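LbaCas13a H328A (C2c2) (Lachnospiraceae bacterium NK4A179, PDB 5WLH) binds pre-crRNA and, as a Cas13a (C2c2) enzyme, probably uses it as a guide to cleave target RNA. Local coordinates at residues Phe404-Ile415 against Tyr431-Leu440. Sequence-based numbering, arbitrary orientation.
With nucleotides of chain B.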
# COMPACT_ATOMS: atom_id res chain seq x y z
N PHE A 404 27.64 15.98 -0.07
CA PHE A 404 26.46 16.82 -0.05
C PHE A 404 26.25 17.51 -1.40
O PHE A 404 25.12 17.59 -1.88
CB PHE A 404 26.57 17.83 1.09
CG PHE A 404 26.15 17.28 2.43
CD1 PHE A 404 24.94 16.61 2.57
CD2 PHE A 404 26.98 17.39 3.54
CE1 PHE A 404 24.56 16.07 3.80
CE2 PHE A 404 26.59 16.88 4.78
CZ PHE A 404 25.39 16.21 4.90
N ILE A 405 27.32 18.00 -2.02
CA ILE A 405 27.16 18.64 -3.33
C ILE A 405 26.61 17.63 -4.34
O ILE A 405 25.75 17.98 -5.17
CB ILE A 405 28.48 19.26 -3.80
CG1 ILE A 405 28.79 20.49 -2.94
CG2 ILE A 405 28.40 19.67 -5.28
CD1 ILE A 405 30.21 20.93 -3.01
N HIS A 406 27.05 16.38 -4.26
CA HIS A 406 26.49 15.34 -5.13
C HIS A 406 25.03 15.07 -4.81
O HIS A 406 24.23 14.84 -5.73
CB HIS A 406 27.31 14.06 -5.00
CG HIS A 406 28.53 14.04 -5.87
ND1 HIS A 406 29.78 13.71 -5.39
CD2 HIS A 406 28.69 14.34 -7.18
CE1 HIS A 406 30.66 13.79 -6.38
NE2 HIS A 406 30.03 14.16 -7.48
N ARG A 407 24.66 15.05 -3.52
CA ARG A 407 23.24 14.94 -3.16
C ARG A 407 22.44 16.11 -3.73
O ARG A 407 21.33 15.91 -4.23
CB ARG A 407 23.05 14.92 -1.63
CG ARG A 407 23.58 13.70 -0.91
CD ARG A 407 22.96 12.40 -1.43
NE ARG A 407 21.50 12.41 -1.38
CZ ARG A 407 20.76 11.48 -1.98
NH1 ARG A 407 21.37 10.50 -2.64
NH2 ARG A 407 19.44 11.52 -1.90
N ILE A 408 22.98 17.33 -3.62
CA ILE A 408 22.26 18.50 -4.11
C ILE A 408 22.03 18.38 -5.61
O ILE A 408 20.93 18.61 -6.11
CB ILE A 408 23.04 19.79 -3.78
CG1 ILE A 408 23.09 20.02 -2.27
CG2 ILE A 408 22.33 20.98 -4.42
CD1 ILE A 408 24.07 21.14 -1.86
N GLU A 409 23.10 18.06 -6.34
CA GLU A 409 22.98 17.92 -7.79
C GLU A 409 21.95 16.88 -8.15
O GLU A 409 21.14 17.07 -9.07
CB GLU A 409 24.33 17.55 -8.39
CG GLU A 409 24.28 17.31 -9.89
CD GLU A 409 25.60 16.87 -10.47
OE1 GLU A 409 26.18 15.88 -9.97
OE2 GLU A 409 26.06 17.53 -11.43
N TYR A 410 22.00 15.75 -7.45
CA TYR A 410 21.05 14.67 -7.64
C TYR A 410 19.63 15.14 -7.35
O TYR A 410 18.68 14.76 -8.04
CB TYR A 410 21.45 13.51 -6.74
CG TYR A 410 20.48 12.37 -6.65
CD1 TYR A 410 20.37 11.46 -7.68
CD2 TYR A 410 19.71 12.17 -5.50
CE1 TYR A 410 19.50 10.39 -7.59
CE2 TYR A 410 18.84 11.11 -5.41
CZ TYR A 410 18.74 10.22 -6.45
OH TYR A 410 17.87 9.14 -6.38
N GLY A 411 19.49 15.98 -6.32
CA GLY A 411 18.17 16.43 -5.92
C GLY A 411 17.56 17.35 -6.95
O GLY A 411 16.36 17.31 -7.20
N VAL A 412 18.39 18.19 -7.57
CA VAL A 412 17.88 19.02 -8.66
C VAL A 412 17.42 18.14 -9.80
O VAL A 412 16.37 18.38 -10.40
CB VAL A 412 18.94 20.04 -9.11
CG1 VAL A 412 18.45 20.78 -10.38
CG2 VAL A 412 19.21 21.03 -8.01
N GLU A 413 18.20 17.10 -10.12
CA GLU A 413 17.83 16.21 -11.22
C GLU A 413 16.53 15.48 -10.92
O GLU A 413 15.71 15.29 -11.81
CB GLU A 413 18.94 15.20 -11.53
CG GLU A 413 18.57 14.28 -12.69
CD GLU A 413 19.78 13.58 -13.32
OE1 GLU A 413 19.58 12.62 -14.10
OE2 GLU A 413 20.92 13.99 -13.05
N LYS A 414 16.32 15.07 -9.66
CA LYS A 414 15.06 14.44 -9.28
C LYS A 414 13.87 15.32 -9.61
O LYS A 414 12.81 14.81 -9.97
CB LYS A 414 15.03 14.11 -7.79
CG LYS A 414 15.78 12.84 -7.39
CD LYS A 414 15.44 12.45 -5.95
CE LYS A 414 16.13 13.40 -4.95
NZ LYS A 414 15.83 13.01 -3.55
N ILE A 415 14.03 16.64 -9.48
CA ILE A 415 12.92 17.55 -9.75
C ILE A 415 12.66 17.69 -11.24
O ILE A 415 11.51 17.60 -11.69
CB ILE A 415 13.19 18.91 -9.09
CG1 ILE A 415 13.07 18.80 -7.56
CG2 ILE A 415 12.23 19.97 -9.64
CD1 ILE A 415 13.74 19.94 -6.83
N TYR A 431 12.56 27.99 -4.88
CA TYR A 431 11.83 26.73 -4.85
C TYR A 431 12.82 25.57 -4.80
O TYR A 431 12.67 24.64 -4.00
CB TYR A 431 10.93 26.60 -6.07
CG TYR A 431 10.38 25.20 -6.24
CD1 TYR A 431 9.22 24.81 -5.58
CD2 TYR A 431 11.02 24.26 -7.04
CE1 TYR A 431 8.70 23.52 -5.73
CE2 TYR A 431 10.53 22.97 -7.18
CZ TYR A 431 9.37 22.62 -6.53
OH TYR A 431 8.87 21.36 -6.70
N LEU A 432 13.83 25.61 -5.67
CA LEU A 432 14.78 24.52 -5.77
C LEU A 432 15.67 24.44 -4.54
O LEU A 432 15.94 23.34 -4.03
CB LEU A 432 15.64 24.70 -7.01
CG LEU A 432 14.83 24.65 -8.30
CD1 LEU A 432 15.73 25.00 -9.45
CD2 LEU A 432 14.22 23.26 -8.49
N SER A 433 16.18 25.58 -4.06
CA SER A 433 17.07 25.52 -2.91
C SER A 433 16.35 24.91 -1.71
O SER A 433 16.94 24.12 -0.98
CB SER A 433 17.63 26.91 -2.58
OG SER A 433 16.64 27.81 -2.17
N GLU A 434 15.07 25.25 -1.52
CA GLU A 434 14.37 24.74 -0.35
C GLU A 434 13.91 23.30 -0.56
O GLU A 434 13.90 22.52 0.39
CB GLU A 434 13.22 25.67 0.01
CG GLU A 434 13.74 27.09 0.35
CD GLU A 434 15.10 27.04 1.03
OE1 GLU A 434 16.06 27.65 0.50
OE2 GLU A 434 15.22 26.39 2.10
N LYS A 435 13.57 22.91 -1.80
CA LYS A 435 13.33 21.49 -2.04
C LYS A 435 14.58 20.68 -1.74
O LYS A 435 14.51 19.61 -1.12
CB LYS A 435 12.91 21.25 -3.48
CG LYS A 435 11.45 21.51 -3.74
CD LYS A 435 10.58 20.54 -2.94
CE LYS A 435 9.12 20.82 -3.22
NZ LYS A 435 8.22 20.11 -2.28
N ILE A 436 15.75 21.16 -2.18
CA ILE A 436 17.00 20.44 -1.96
C ILE A 436 17.36 20.42 -0.48
O ILE A 436 17.84 19.41 0.05
CB ILE A 436 18.13 21.04 -2.82
CG1 ILE A 436 18.21 20.30 -4.17
CG2 ILE A 436 19.48 20.94 -2.13
CD1 ILE A 436 16.91 20.34 -4.96
N TRP A 437 17.17 21.55 0.21
CA TRP A 437 17.39 21.59 1.66
C TRP A 437 16.59 20.51 2.37
O TRP A 437 17.13 19.73 3.16
CB TRP A 437 17.02 22.98 2.19
CG TRP A 437 17.00 23.18 3.70
CD1 TRP A 437 15.93 23.53 4.45
CD2 TRP A 437 18.12 23.09 4.60
NE1 TRP A 437 16.29 23.65 5.77
CE2 TRP A 437 17.63 23.40 5.89
CE3 TRP A 437 19.47 22.79 4.45
CZ2 TRP A 437 18.46 23.40 7.03
CZ3 TRP A 437 20.29 22.79 5.60
CH2 TRP A 437 19.78 23.09 6.86
N LYS A 438 15.29 20.44 2.08
CA LYS A 438 14.48 19.41 2.71
C LYS A 438 14.88 18.02 2.23
O LYS A 438 14.70 17.04 2.96
CB LYS A 438 13.01 19.65 2.45
CG LYS A 438 12.47 20.92 3.12
CD LYS A 438 10.99 21.08 2.85
CE LYS A 438 10.45 22.37 3.48
NZ LYS A 438 10.66 23.51 2.54
N ASP A 439 15.39 17.92 1.00
CA ASP A 439 15.89 16.66 0.44
C ASP A 439 17.12 16.18 1.20
O ASP A 439 17.27 14.97 1.47
CB ASP A 439 16.21 16.89 -1.04
CG ASP A 439 16.42 15.63 -1.84
OD1 ASP A 439 16.30 14.49 -1.31
OD2 ASP A 439 16.71 15.80 -3.06
N LEU A 440 18.01 17.10 1.58
CA LEU A 440 19.17 16.73 2.38
C LEU A 440 18.74 16.26 3.76
O LEU A 440 19.28 15.28 4.29
CB LEU A 440 20.12 17.92 2.51
CG LEU A 440 20.77 18.37 1.21
CD1 LEU A 440 21.87 19.40 1.50
CD2 LEU A 440 21.33 17.20 0.42
P A B 16 34.44 12.54 -14.89
OP1 A B 16 35.47 12.01 -15.80
OP2 A B 16 34.60 12.41 -13.41
O5' A B 16 34.27 14.09 -15.19
C5' A B 16 34.18 14.59 -16.52
C4' A B 16 33.88 16.07 -16.53
O4' A B 16 32.63 16.28 -15.83
C3' A B 16 34.90 16.95 -15.82
O3' A B 16 34.84 18.26 -16.36
C2' A B 16 34.37 17.00 -14.40
O2' A B 16 34.76 18.15 -13.69
C1' A B 16 32.86 17.00 -14.63
N9 A B 16 32.09 16.31 -13.59
C8 A B 16 32.45 15.25 -12.80
N7 A B 16 31.47 14.85 -12.01
C5 A B 16 30.43 15.70 -12.33
C6 A B 16 29.11 15.81 -11.85
N6 A B 16 28.61 15.01 -10.90
N1 A B 16 28.34 16.77 -12.40
C2 A B 16 28.84 17.58 -13.35
N3 A B 16 30.06 17.57 -13.89
C4 A B 16 30.80 16.60 -13.32
P C B 10 16.02 9.44 -3.02
OP1 C B 10 16.65 10.61 -2.34
OP2 C B 10 16.04 9.23 -4.50
O5' C B 10 16.72 8.11 -2.50
C5' C B 10 16.79 7.79 -1.12
C4' C B 10 17.04 6.31 -0.93
O4' C B 10 15.98 5.57 -1.58
C3' C B 10 18.31 5.76 -1.57
O3' C B 10 19.44 5.96 -0.74
C2' C B 10 17.96 4.29 -1.78
O2' C B 10 17.99 3.59 -0.54
C1' C B 10 16.50 4.40 -2.18
N1 C B 10 16.32 4.50 -3.65
C2 C B 10 16.38 3.31 -4.37
O2 C B 10 16.61 2.23 -3.76
N3 C B 10 16.20 3.35 -5.70
C4 C B 10 15.97 4.53 -6.30
N4 C B 10 15.79 4.53 -7.62
C5 C B 10 15.89 5.76 -5.58
C6 C B 10 16.08 5.71 -4.26
P G B 19 28.85 12.70 -20.63
OP1 G B 19 29.61 11.89 -21.59
OP2 G B 19 27.66 13.47 -21.03
O5' G B 19 28.38 11.64 -19.53
C5' G B 19 29.30 10.73 -18.95
C4' G B 19 28.66 10.07 -17.76
O4' G B 19 28.23 11.11 -16.85
C3' G B 19 27.40 9.28 -18.05
O3' G B 19 27.71 7.94 -18.40
C2' G B 19 26.63 9.37 -16.74
O2' G B 19 27.19 8.44 -15.82
C1' G B 19 26.99 10.77 -16.27
N9 G B 19 26.01 11.79 -16.66
C8 G B 19 26.14 12.78 -17.61
N7 G B 19 25.11 13.57 -17.68
C5 G B 19 24.24 13.06 -16.71
C6 G B 19 22.95 13.49 -16.30
O6 G B 19 22.29 14.43 -16.74
N1 G B 19 22.44 12.69 -15.26
C2 G B 19 23.10 11.62 -14.70
N2 G B 19 22.47 10.95 -13.71
N3 G B 19 24.30 11.22 -15.08
C4 G B 19 24.80 11.98 -16.07
O HOH W 1 16.74 12.10 0.04
O HOH W 2 19.40 14.20 -0.35
O HOH W 3 19.19 14.60 -3.06
O HOH W 4 15.03 17.23 -4.66
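Lys-414 and Asp-439 reach for each other from opposite directions and close a salt bridge between helices 398-417 and 429-458; the axes of segments 404-415 and 431-440 approach to 9.4 Å at 120°. Lys-414 NZ meets Asp-439 OD1 on its syn side at 2.7 Å, 21° out of the carboxylate plane, and weakly OD2, and also donates to OP1 of C10 of chain B. With CG anti to the backbone N (chi1 -166°), the Asp-439 carboxylate is laid against Gly-411, whose CA is 3.3 Å from OD2; a water also joins OD2 to Gly-411 O. The Arg-407 guanidinium lies with one face over Tyr-410 CD2 and turns its edge to OP1 of C10, while Tyr-410 OH donates to OP2 of the same nucleotide. An asparagine at Asp-439 would probably cost Lys-414 its carboxylate partner, leaving the amine to the phosphate and less firmly held. Beside this polar cluster Ile-436 crosses Ile-408 at about a right angle, CG2 to CG2 3.7 Å, and Ile-415 CD1 is set among Leu-432, Lys-435 and Ile-436. Helix 398-417 thus packs through apolar residues while turning Arg-407, Tyr-410 and Lys-414 to the RNA, where Glu-409 OE1 accepts from N6 of A16 and the Glu-413 carboxylate from N1 of G19, both of chain B. Helix 292-311 covers Phe-404, Ile-408 and Val-412, and helix 327-335 Trp-437.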